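Local coordinates for protein glycoside hydrolase, GH17 family (Formosa sp. Hel1_33_131, PDB 6FCG) that probably cleaves internal beta-1,3-glucosidic bonds of the algal storage glucan laminarin, as an endo-laminarinase of glycoside hydrolase family 17, at residues Q65-K76 / H95-L106; F348-P356 / E367-V375. All blocks are in the same frame, centred on the assembly; numbering follows the deposited sequence.

In the fold
Both contacts belong to one TIM barrel and illustrate how such a fold is held together at different depths. Interaction 1 comes first along the chain and lies on the outer layer, where helices 68-80 and 95-109 pack across one another, outside strands 83-87 and 116-121. Interaction 2 follows helix 326-342; its centre lies about 10 Å from the centre of the chain, against about 19 Å for interaction 1. Here residues 348-352 make backbone bonds toward strands 50-53 and 301-305, consistent with an eighth strand that closes the barrel. The two contact centres are about 17 Å apart, and they adjoin where Asp-74 CG, on helix 68-80, packs against Phe-353 CE2 at 3.7 Å.

Interaction 1: residues Q65-K76 / H95-L106; sequences QPSIEELKEDMK and HTSNILKAIREL
Lys-72 reaches across Ala-102 to Glu-105, and its course illustrates how one side chain can serve both an apolar interface and a salt bridge. From CB the chain first passes CG over Ala-102 CB, 3.8 Å away. CD then comes beside the Glu-105 carboxylate, and a bend at chi3 (78°) turns CE past Leu-106 CD2, at 3.9 Å. At the tip, NZ donates to Glu-105 OE2 at 2.8 Å, meeting it nearly in line with the C-O bond; Lys-72 NZ has a second salt bridge, to Glu-109.

Helices 68-76 and 95-106 approach to 8.7 Å between axes and cross at -66°. They are successive helices of a TIM barrel, joined through strand 83-87, and Met-75 and Ile-99 both reach down to Leu-86 on that strand. Packing between them is knobs-into-holes: Leu-71 enters a hole formed by His-95, Asn-98, Ile-99 and Ala-102, its CD1 lying 3.5 Å from Asn-98 CB, while Ile-68 sits among Asn-98, Lys-101, Ala-102 and Glu-105. Deeper in, Met-75 SD touches Ile-103 CG1 at 3.8 Å.

Just before helix 68-76, Pro-66 CG meets the edge of the His-95 ring, which has Ile-99 CD1 over one face and is stacked with Tyr-57. Ser-67 and Glu-70 form a capping box: Ser-67 OG accepts from Glu-70 N, and Glu-70 OE1 receives Ser-67 N on its anti side.

Interaction 2: residues F348-P356 / E367-V375; sequences FYFEAFDEP and ENHFGLFTV
Phe-350 turns its ring edge toward the face of Phe-370 in an offset edge-to-face pair, the centroids 5.6 Å apart and the planes at 72°. Glu-351 CB covers the centre of one Phe-350 face, while Glu-367 CA lies at the rim of Phe-370. The second pair, Phe-353 and Phe-373, behaves differently. These side chains run side by side, their planes only 23° apart but slid so far that the rings barely overlap; Phe-373 CD1 sits over a face of Phe-353, and Ala-352 O lies in plane at the edge of Phe-373. Arg-397 makes a cation-pi contact with Phe-353.

Between the aromatic pairs the main chains are laced together. Glu-351 is preceded by a cis peptide, and its N-H donates to Phe-370 O (N to O 2.9 Å) from above the carbonyl plane. Ala-352 O is gripped twice, by Phe-373 N in the carbonyl plane at 3.1 Å and by Leu-372 N from above that plane. Asp-354 N returns a bond to Phe-373 O at 3.0 Å, completing a single beta bridge between Phe-353 and Phe-373.

With CG anti to its carbonyl carbon (chi1 -73°), Asp-354 holds its carboxylate toward Gly-371, whose N meets OD1 at 2.8 Å; Lys-380 adds a salt bridge to the same oxygen. Asp-354 OD2 accepts from a water that also lies close to His-369 ND1; His-369 NE2 bonds to Ser-363 O. Another water donates to Glu-351 OE2 and Glu-367 O and accepts from Phe-370 N and, at longer range, Glu-355 N.

Residues 348-352 bond to Ser-53 on one side and Ile-303 on the other, consistent with the eighth strand of a TIM barrel. Segment 367-375 packs against residues 350-356, where that strand position ends; in TIM barrels of this kind the C-terminal ends of the strands carry the active site.

Interaction 1: residues Q65-K76 / H95-L106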
loop_
_atom_site.group_PDB
_atom_site.type_symbol
_atom_site.label_atom_id
_atom_site.label_comp_id
_atom_site.label_asym_id
_atom_site.label_seq_id
_atom_site.Cartn_x
_atom_site.Cartn_y
_atom_site.Cartn_z
ATOM N N GLN A 65 23.504 34.132 -11.194
ATOM C CA GLN A 65 22.746 35.397 -11.202
ATOM C C GLN A 65 22.370 35.811 -12.616
ATOM O O GLN A 65 23.212 35.768 -13.500
ATOM C CB GLN A 65 23.565 36.538 -10.583
ATOM C CG GLN A 65 23.713 36.440 -9.067
ATOM C CD GLN A 65 22.392 36.662 -8.337
ATOM O OE1 GLN A 65 21.529 37.413 -8.796
ATOM N NE2 GLN A 65 22.212 35.978 -7.213
ATOM N N PRO A 66 21.111 36.185 -12.840
ATOM C CA PRO A 66 20.819 36.700 -14.155
ATOM C C PRO A 66 21.511 38.057 -14.372
ATOM O O PRO A 66 21.735 38.807 -13.430
ATOM C CB PRO A 66 19.301 36.843 -14.133
ATOM C CG PRO A 66 18.992 37.167 -12.715
ATOM C CD PRO A 66 19.996 36.394 -11.906
ATOM N N SER A 67 21.862 38.336 -15.614
ATOM C CA SER A 67 22.469 39.617 -15.988
ATOM C C SER A 67 21.409 40.726 -16.057
ATOM O O SER A 67 20.214 40.454 -16.177
ATOM C CB SER A 67 23.172 39.481 -17.353
ATOM O OG SER A 67 22.228 39.377 -18.408
ATOM N N ILE A 68 21.873 41.962 -16.036
ATOM C CA ILE A 68 21.015 43.122 -16.242
ATOM C C ILE A 68 20.274 43.033 -17.590
ATOM O O ILE A 68 19.090 43.346 -17.639
ATOM C CB ILE A 68 21.822 44.456 -16.070
ATOM C CG1 ILE A 68 22.127 44.682 -14.578
ATOM C CG2 ILE A 68 21.056 45.665 -16.581
ATOM C CD1 ILE A 68 23.514 45.212 -14.308
ATOM N N GLU A 69 20.957 42.572 -18.641
ATOM C CA GLU A 69 20.372 42.372 -19.984
ATOM C C GLU A 69 19.178 41.370 -19.856
ATOM O O GLU A 69 18.055 41.644 -20.339
ATOM C CB GLU A 69 21.533 41.932 -21.055
ATOM C CG GLU A 69 22.502 43.090 -21.446
ATOM C CD GLU A 69 23.796 43.205 -20.608
ATOM O OE1 GLU A 69 23.714 43.124 -19.353
ATOM O OE2 GLU A 69 24.894 43.444 -21.205
ATOM N N GLU A 70 19.392 40.263 -19.143
ATOM C CA GLU A 70 18.334 39.251 -18.917
ATOM C C GLU A 70 17.139 39.788 -18.111
ATOM O O GLU A 70 15.977 39.594 -18.486
ATOM C CB GLU A 70 18.907 37.993 -18.271
ATOM C CG GLU A 70 19.793 37.181 -19.201
ATOM C CD GLU A 70 20.557 36.035 -18.515
ATOM O OE1 GLU A 70 20.934 36.134 -17.330
ATOM O OE2 GLU A 70 20.792 35.007 -19.176
ATOM N N LEU A 71 17.428 40.527 -17.056
ATOM C CA LEU A 71 16.369 41.146 -16.270
ATOM C C LEU A 71 15.533 42.154 -17.061
ATOM O O LEU A 71 14.326 42.248 -16.843
ATOM C CB LEU A 71 16.939 41.797 -15.017
ATOM C CG LEU A 71 17.655 40.833 -14.043
ATOM C CD1 LEU A 71 18.452 41.636 -13.024
ATOM C CD2 LEU A 71 16.677 39.885 -13.376
ATOM N N LYS A 72 16.155 42.882 -17.981
ATOM C CA LYS A 72 15.430 43.831 -18.817
ATOM C C LYS A 72 14.447 43.139 -19.745
ATOM O O LYS A 72 13.333 43.613 -19.923
ATOM C CB LYS A 72 16.384 44.692 -19.644
ATOM C CG LYS A 72 17.113 45.741 -18.833
ATOM C CD LYS A 72 18.296 46.335 -19.569
ATOM C CE LYS A 72 17.871 47.356 -20.608
ATOM N NZ LYS A 72 19.077 48.108 -21.049
ATOM N N GLU A 73 14.857 42.008 -20.302
ATOM C CA GLU A 73 13.943 41.141 -21.047
ATOM C C GLU A 73 12.652 40.883 -20.237
ATOM O O GLU A 73 11.547 41.112 -20.733
ATOM C CB GLU A 73 14.624 39.824 -21.424
ATOM C CG GLU A 73 15.687 39.920 -22.514
ATOM C CD GLU A 73 16.439 38.614 -22.786
ATOM O OE1 GLU A 73 16.578 37.763 -21.876
ATOM O OE2 GLU A 73 16.878 38.408 -23.940
ATOM N N ASP A 74 12.806 40.486 -18.970
ATOM C CA ASP A 74 11.656 40.189 -18.096
ATOM C C ASP A 74 10.804 41.401 -17.830
ATOM O O ASP A 74 9.573 41.346 -17.887
ATOM C CB ASP A 74 12.113 39.599 -16.752
ATOM C CG ASP A 74 12.746 38.241 -16.892
ATOM O OD1 ASP A 74 12.751 37.693 -18.015
ATOM O OD2 ASP A 74 13.286 37.697 -15.901
ATOM N N MET A 75 11.466 42.502 -17.529
ATOM C CA MET A 75 10.761 43.734 -17.254
ATOM C C MET A 75 9.914 44.150 -18.440
ATOM O O MET A 75 8.773 44.585 -18.246
ATOM C CB MET A 75 11.732 44.859 -16.890
ATOM C CG MET A 75 12.511 44.714 -15.591
ATOM S SD MET A 75 11.566 44.405 -14.101
ATOM C CE MET A 75 11.643 42.596 -14.010
ATOM N N LYS A 76 10.458 44.027 -19.655
ATOM C CA LYS A 76 9.705 44.407 -20.849
ATOM C C LYS A 76 8.462 43.531 -20.996
ATOM O O LYS A 76 7.374 44.061 -21.240
ATOM C CB LYS A 76 10.552 44.364 -22.121
ATOM C CG LYS A 76 11.696 45.380 -22.172
ATOM C CD LYS A 76 12.167 45.686 -23.593
ATOM C CE LYS A 76 13.613 46.162 -23.678
ATOM N NZ LYS A 76 14.521 45.267 -24.428
ATOM N N HIS A 95 20.717 40.067 -6.997
ATOM C CA HIS A 95 19.494 40.027 -7.783
ATOM C C HIS A 95 18.578 41.271 -7.675
ATOM O O HIS A 95 18.206 41.848 -8.674
ATOM C CB HIS A 95 18.776 38.731 -7.397
ATOM C CG HIS A 95 17.443 38.529 -8.039
ATOM N ND1 HIS A 95 16.257 38.616 -7.339
ATOM C CD2 HIS A 95 17.110 38.173 -9.297
ATOM C CE1 HIS A 95 15.243 38.366 -8.148
ATOM N NE2 HIS A 95 15.736 38.106 -9.342
ATOM N N THR A 96 18.224 41.694 -6.467
ATOM C CA THR A 96 17.286 42.792 -6.287
ATOM C C THR A 96 17.884 44.099 -6.760
ATOM O O THR A 96 17.224 44.904 -7.390
ATOM C CB THR A 96 16.891 42.897 -4.815
ATOM O OG1 THR A 96 16.130 41.726 -4.479
ATOM C CG2 THR A 96 16.102 44.179 -4.509
ATOM N N SER A 97 19.129 44.322 -6.372
ATOM C CA SER A 97 19.914 45.462 -6.797
ATOM C C SER A 97 20.003 45.517 -8.322
ATOM O O SER A 97 19.884 46.581 -8.930
ATOM C CB SER A 97 21.304 45.367 -6.141
ATOM O OG SER A 97 22.219 46.263 -6.705
ATOM N N ASN A 98 20.222 44.380 -8.949
ATOM C CA ASN A 98 20.283 44.346 -10.405
ATOM C C ASN A 98 18.932 44.622 -11.074
ATOM O O ASN A 98 18.914 45.184 -12.173
ATOM C CB ASN A 98 20.890 43.041 -10.904
ATOM C CG ASN A 98 22.352 42.920 -10.528
ATOM O OD1 ASN A 98 23.072 43.912 -10.452
ATOM N ND2 ASN A 98 22.801 41.718 -10.330
ATOM N N ILE A 99 17.824 44.272 -10.420
ATOM C CA ILE A 99 16.513 44.566 -10.977
ATOM C C ILE A 99 16.314 46.074 -10.980
ATOM O O ILE A 99 15.838 46.647 -11.955
ATOM C CB ILE A 99 15.395 43.857 -10.219
ATOM C CG1 ILE A 99 15.571 42.332 -10.390
ATOM C CG2 ILE A 99 14.022 44.251 -10.760
ATOM C CD1 ILE A 99 14.739 41.489 -9.455
ATOM N N LEU A 100 16.703 46.719 -9.894
ATOM C CA LEU A 100 16.619 48.175 -9.811
ATOM C C LEU A 100 17.477 48.829 -10.888
ATOM O O LEU A 100 17.004 49.761 -11.549
ATOM C CB LEU A 100 16.984 48.654 -8.409
ATOM C CG LEU A 100 15.974 48.277 -7.319
ATOM C CD1 LEU A 100 16.561 48.414 -5.929
ATOM C CD2 LEU A 100 14.693 49.110 -7.426
ATOM N N LYS A 101 18.690 48.313 -11.123
ATOM C CA LYS A 101 19.548 48.841 -12.192
ATOM C C LYS A 101 18.904 48.717 -13.571
ATOM O O LYS A 101 18.951 49.662 -14.383
ATOM C CB LYS A 101 20.940 48.181 -12.197
ATOM C CG LYS A 101 21.827 48.743 -11.104
ATOM C CD LYS A 101 23.133 47.990 -10.881
ATOM C CE LYS A 101 23.676 48.415 -9.516
ATOM N NZ LYS A 101 24.978 47.803 -9.200
ATOM N N ALA A 102 18.298 47.563 -13.785
ATOM C CA ALA A 102 17.624 47.243 -15.014
ATOM C C ALA A 102 16.449 48.152 -15.253
ATOM O O ALA A 102 16.277 48.635 -16.369
ATOM C CB ALA A 102 17.151 45.797 -14.997
ATOM N N ILE A 103 15.642 48.374 -14.219
ATOM C CA ILE A 103 14.489 49.246 -14.342
ATOM C C ILE A 103 14.973 50.661 -14.629
ATOM O O ILE A 103 14.407 51.332 -15.493
ATOM C CB ILE A 103 13.583 49.209 -13.092
ATOM C CG1 ILE A 103 12.943 47.806 -12.964
ATOM C CG2 ILE A 103 12.484 50.267 -13.150
ATOM C CD1 ILE A 103 12.168 47.570 -11.692
ATOM N N ARG A 104 16.029 51.103 -13.938
ATOM C CA ARG A 104 16.581 52.438 -14.171
ATOM C C ARG A 104 17.026 52.607 -15.619
ATOM O O ARG A 104 16.635 53.594 -16.259
ATOM C CB ARG A 104 17.712 52.780 -13.228
ATOM C CG ARG A 104 18.237 54.189 -13.469
ATOM C CD ARG A 104 19.347 54.612 -12.530
ATOM N NE ARG A 104 19.070 55.001 -11.128
ATOM C CZ ARG A 104 17.933 55.469 -10.574
ATOM N NH1 ARG A 104 16.757 55.637 -11.242
ATOM N NH2 ARG A 104 17.984 55.759 -9.271
ATOM N N GLU A 105 17.779 51.653 -16.160
ATOM C CA GLU A 105 18.148 51.713 -17.574
ATOM C C GLU A 105 16.937 51.822 -18.501
ATOM O O GLU A 105 16.937 52.646 -19.420
ATOM C CB GLU A 105 18.995 50.520 -17.998
ATOM C CG GLU A 105 20.454 50.625 -17.571
ATOM C CD GLU A 105 21.318 49.503 -18.141
ATOM O OE1 GLU A 105 22.319 49.138 -17.489
ATOM O OE2 GLU A 105 20.996 48.975 -19.240
ATOM N N LEU A 106 15.900 51.016 -18.259
ATOM C CA LEU A 106 14.701 51.071 -19.096
ATOM C C LEU A 106 13.926 52.392 -18.990
ATOM O O LEU A 106 13.318 52.811 -19.957
ATOM C CB LEU A 106 13.733 49.927 -18.820
ATOM C CG LEU A 106 14.186 48.506 -19.079
ATOM C CD1 LEU A 106 13.398 47.533 -18.240
ATOM C CD2 LEU A 106 14.074 48.098 -20.548
#

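Interaction 2: residues F348-P356 / E367-V375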
loop_
_atom_site.group_PDB
_atom_site.type_symbol
_atom_site.label_atom_id
_atom_site.label_comp_id
_atom_site.label_asym_id
_atom_site.label_seq_id
_atom_site.Cartn_x
_atom_site.Cartn_y
_atom_site.Cartn_z
ATOM N N PHE A 348 0.326 40.439 -5.167
ATOM C CA PHE A 348 1.638 40.131 -5.714
ATOM C C PHE A 348 1.623 38.650 -6.040
ATOM O O PHE A 348 2.175 37.840 -5.314
ATOM C CB PHE A 348 2.726 40.494 -4.713
ATOM C CG PHE A 348 2.892 41.992 -4.509
ATOM C CD1 PHE A 348 2.038 42.703 -3.673
ATOM C CD2 PHE A 348 3.895 42.688 -5.171
ATOM C CE1 PHE A 348 2.191 44.064 -3.514
ATOM C CE2 PHE A 348 4.055 44.038 -5.000
ATOM C CZ PHE A 348 3.207 44.735 -4.165
ATOM N N TYR A 349 1.008 38.296 -7.164
ATOM C CA TYR A 349 0.672 36.925 -7.444
ATOM C C TYR A 349 1.977 36.134 -7.641
ATOM O O TYR A 349 2.951 36.638 -8.247
ATOM C CB TYR A 349 -0.264 36.838 -8.672
ATOM C CG TYR A 349 -0.621 35.396 -9.017
ATOM C CD1 TYR A 349 -1.687 34.793 -8.437
ATOM C CD2 TYR A 349 0.135 34.668 -9.920
ATOM C CE1 TYR A 349 -2.006 33.494 -8.716
ATOM C CE2 TYR A 349 -0.165 33.364 -10.203
ATOM C CZ TYR A 349 -1.257 32.791 -9.601
ATOM O OH TYR A 349 -1.596 31.491 -9.879
ATOM N N PHE A 350 1.994 34.900 -7.150
ATOM C CA PHE A 350 3.169 34.046 -7.264
ATOM C C PHE A 350 3.024 33.034 -8.413
ATOM O O PHE A 350 2.184 32.103 -8.323
ATOM C CB PHE A 350 3.441 33.321 -5.954
ATOM C CG PHE A 350 4.850 32.884 -5.834
ATOM C CD1 PHE A 350 5.800 33.759 -5.360
ATOM C CD2 PHE A 350 5.254 31.647 -6.297
ATOM C CE1 PHE A 350 7.138 33.415 -5.315
ATOM C CE2 PHE A 350 6.601 31.289 -6.255
ATOM C CZ PHE A 350 7.548 32.188 -5.760
ATOM N N GLU A 351 3.781 33.166 -9.513
ATOM C CA GLU A 351 4.857 34.152 -9.732
ATOM C C GLU A 351 4.943 34.473 -11.240
ATOM O O GLU A 351 4.225 33.872 -12.049
ATOM C CB GLU A 351 6.210 33.714 -9.115
ATOM C CG GLU A 351 7.009 32.681 -9.880
ATOM C CD GLU A 351 8.371 32.323 -9.337
ATOM O OE1 GLU A 351 9.303 33.152 -9.281
ATOM O OE2 GLU A 351 8.487 31.127 -9.029
ATOM N N ALA A 352 5.809 35.395 -11.626
ATOM C CA ALA A 352 5.931 35.749 -13.043
ATOM C C ALA A 352 6.446 34.593 -13.894
ATOM O O ALA A 352 5.758 34.162 -14.831
ATOM C CB ALA A 352 6.810 36.967 -13.233
ATOM N N PHE A 353 7.622 34.087 -13.543
ATOM C CA PHE A 353 8.311 33.018 -14.298
ATOM C C PHE A 353 8.634 31.815 -13.408
ATOM O O PHE A 353 9.011 31.953 -12.269
ATOM C CB PHE A 353 9.630 33.541 -14.894
ATOM C CG PHE A 353 9.468 34.700 -15.854
ATOM C CD1 PHE A 353 9.285 34.477 -17.207
ATOM C CD2 PHE A 353 9.476 36.009 -15.394
ATOM C CE1 PHE A 353 9.108 35.519 -18.080
ATOM C CE2 PHE A 353 9.302 37.074 -16.279
ATOM C CZ PHE A 353 9.115 36.830 -17.616
ATOM N N ASP A 354 8.505 30.619 -13.955
ATOM C CA ASP A 354 9.010 29.407 -13.303
ATOM C C ASP A 354 10.464 29.630 -12.919
ATOM O O ASP A 354 11.256 30.174 -13.689
ATOM C CB ASP A 354 8.957 28.183 -14.239
ATOM C CG ASP A 354 7.561 27.663 -14.458
ATOM O OD1 ASP A 354 6.632 28.064 -13.743
ATOM O OD2 ASP A 354 7.387 26.860 -15.394
ATOM N N GLU A 355 10.790 29.189 -11.717
ATOM C CA GLU A 355 12.120 29.324 -11.162
ATOM C C GLU A 355 12.595 27.945 -10.723
ATOM O O GLU A 355 12.231 27.471 -9.653
ATOM C CB GLU A 355 12.084 30.307 -9.995
ATOM C CG GLU A 355 11.902 31.766 -10.449
ATOM C CD GLU A 355 12.428 32.771 -9.443
ATOM O OE1 GLU A 355 11.665 33.212 -8.529
ATOM O OE2 GLU A 355 13.624 33.078 -9.505
ATOM N N PRO A 356 13.415 27.303 -11.564
ATOM C CA PRO A 356 13.807 25.924 -11.282
ATOM C C PRO A 356 14.874 25.691 -10.193
ATOM O O PRO A 356 15.228 24.548 -9.946
ATOM C CB PRO A 356 14.287 25.414 -12.635
ATOM C CG PRO A 356 14.758 26.611 -13.356
ATOM C CD PRO A 356 14.184 27.853 -12.702
ATOM N N GLU A 367 7.224 23.683 -6.536
ATOM C CA GLU A 367 7.966 24.940 -6.353
ATOM C C GLU A 367 8.574 25.534 -7.636
ATOM O O GLU A 367 8.681 26.744 -7.758
ATOM C CB GLU A 367 9.062 24.754 -5.280
ATOM C CG GLU A 367 8.503 24.638 -3.861
ATOM C CD GLU A 367 7.888 25.936 -3.328
ATOM O OE1 GLU A 367 6.781 25.810 -2.858
ATOM O OE2 GLU A 367 8.409 27.074 -3.406
ATOM N N ASN A 368 8.928 24.677 -8.592
ATOM C CA ASN A 368 9.483 25.096 -9.871
ATOM C C ASN A 368 8.433 25.463 -10.914
ATOM O O ASN A 368 8.782 25.707 -12.049
ATOM C CB ASN A 368 10.386 23.982 -10.463
ATOM C CG ASN A 368 11.492 23.530 -9.506
ATOM O OD1 ASN A 368 12.138 24.353 -8.829
ATOM N ND2 ASN A 368 11.711 22.218 -9.425
ATOM N N HIS A 369 7.159 25.487 -10.571
ATOM C CA HIS A 369 6.126 25.599 -11.601
ATOM C C HIS A 369 5.056 26.617 -11.284
ATOM O O HIS A 369 3.923 26.542 -11.792
ATOM C CB HIS A 369 5.520 24.215 -11.901
ATOM C CG HIS A 369 6.504 23.260 -12.502
ATOM N ND1 HIS A 369 6.881 23.308 -13.829
ATOM C CD2 HIS A 369 7.205 22.242 -11.951
ATOM C CE1 HIS A 369 7.765 22.356 -14.072
ATOM N NE2 HIS A 369 7.977 21.693 -12.950
ATOM N N PHE A 370 5.421 27.619 -10.503
ATOM C CA PHE A 370 4.449 28.649 -10.141
ATOM C C PHE A 370 4.308 29.814 -11.154
ATOM O O PHE A 370 3.450 30.667 -10.981
ATOM C CB PHE A 370 4.758 29.186 -8.754
ATOM C CG PHE A 370 4.223 28.336 -7.659
ATOM C CD1 PHE A 370 2.915 28.513 -7.212
ATOM C CD2 PHE A 370 5.024 27.387 -7.053
ATOM C CE1 PHE A 370 2.419 27.746 -6.196
ATOM C CE2 PHE A 370 4.527 26.609 -6.022
ATOM C CZ PHE A 370 3.231 26.793 -5.594
ATOM N N GLY A 371 5.129 29.826 -12.201
ATOM C CA GLY A 371 5.106 30.880 -13.180
ATOM C C GLY A 371 3.828 30.985 -13.971
ATOM O O GLY A 371 3.067 30.024 -14.070
ATOM N N LEU A 372 3.583 32.188 -14.502
ATOM C CA LEU A 372 2.642 32.382 -15.604
ATOM C C LEU A 372 3.338 32.017 -16.910
ATOM O O LEU A 372 2.688 31.659 -17.902
ATOM C CB LEU A 372 2.146 33.808 -15.643
ATOM C CG LEU A 372 1.535 34.348 -14.367
ATOM C CD1 LEU A 372 1.252 35.826 -14.538
ATOM C CD2 LEU A 372 0.272 33.610 -13.976
ATOM N N PHE A 373 4.661 32.126 -16.921
ATOM C CA PHE A 373 5.492 31.700 -18.054
ATOM C C PHE A 373 6.393 30.562 -17.613
ATOM O O PHE A 373 6.732 30.452 -16.410
ATOM C CB PHE A 373 6.433 32.837 -18.530
ATOM C CG PHE A 373 5.740 34.083 -18.989
ATOM C CD1 PHE A 373 5.424 35.092 -18.111
ATOM C CD2 PHE A 373 5.432 34.257 -20.340
ATOM C CE1 PHE A 373 4.784 36.226 -18.549
ATOM C CE2 PHE A 373 4.783 35.401 -20.778
ATOM C CZ PHE A 373 4.473 36.391 -19.882
ATOM N N THR A 374 6.873 29.800 -18.605
ATOM C CA THR A 374 7.844 28.719 -18.380
ATOM C C THR A 374 9.208 29.371 -18.277
ATOM O O THR A 374 9.353 30.545 -18.581
ATOM C CB THR A 374 7.858 27.599 -19.456
ATOM O OG1 THR A 374 8.509 28.021 -20.670
ATOM C CG2 THR A 374 6.480 27.052 -19.754
ATOM N N VAL A 375 10.215 28.620 -17.860
ATOM C CA VAL A 375 11.572 29.192 -17.773
ATOM C C VAL A 375 12.035 29.698 -19.177
ATOM O O VAL A 375 12.674 30.724 -19.283
ATOM C CB VAL A 375 12.594 28.274 -17.046
ATOM C CG1 VAL A 375 12.892 27.038 -17.860
ATOM C CG2 VAL A 375 13.888 29.013 -16.767
HETATM O O HOH W 1 8.156 28.487 -9.947
HETATM O O HOH W 2 5.809 24.601 -15.705
#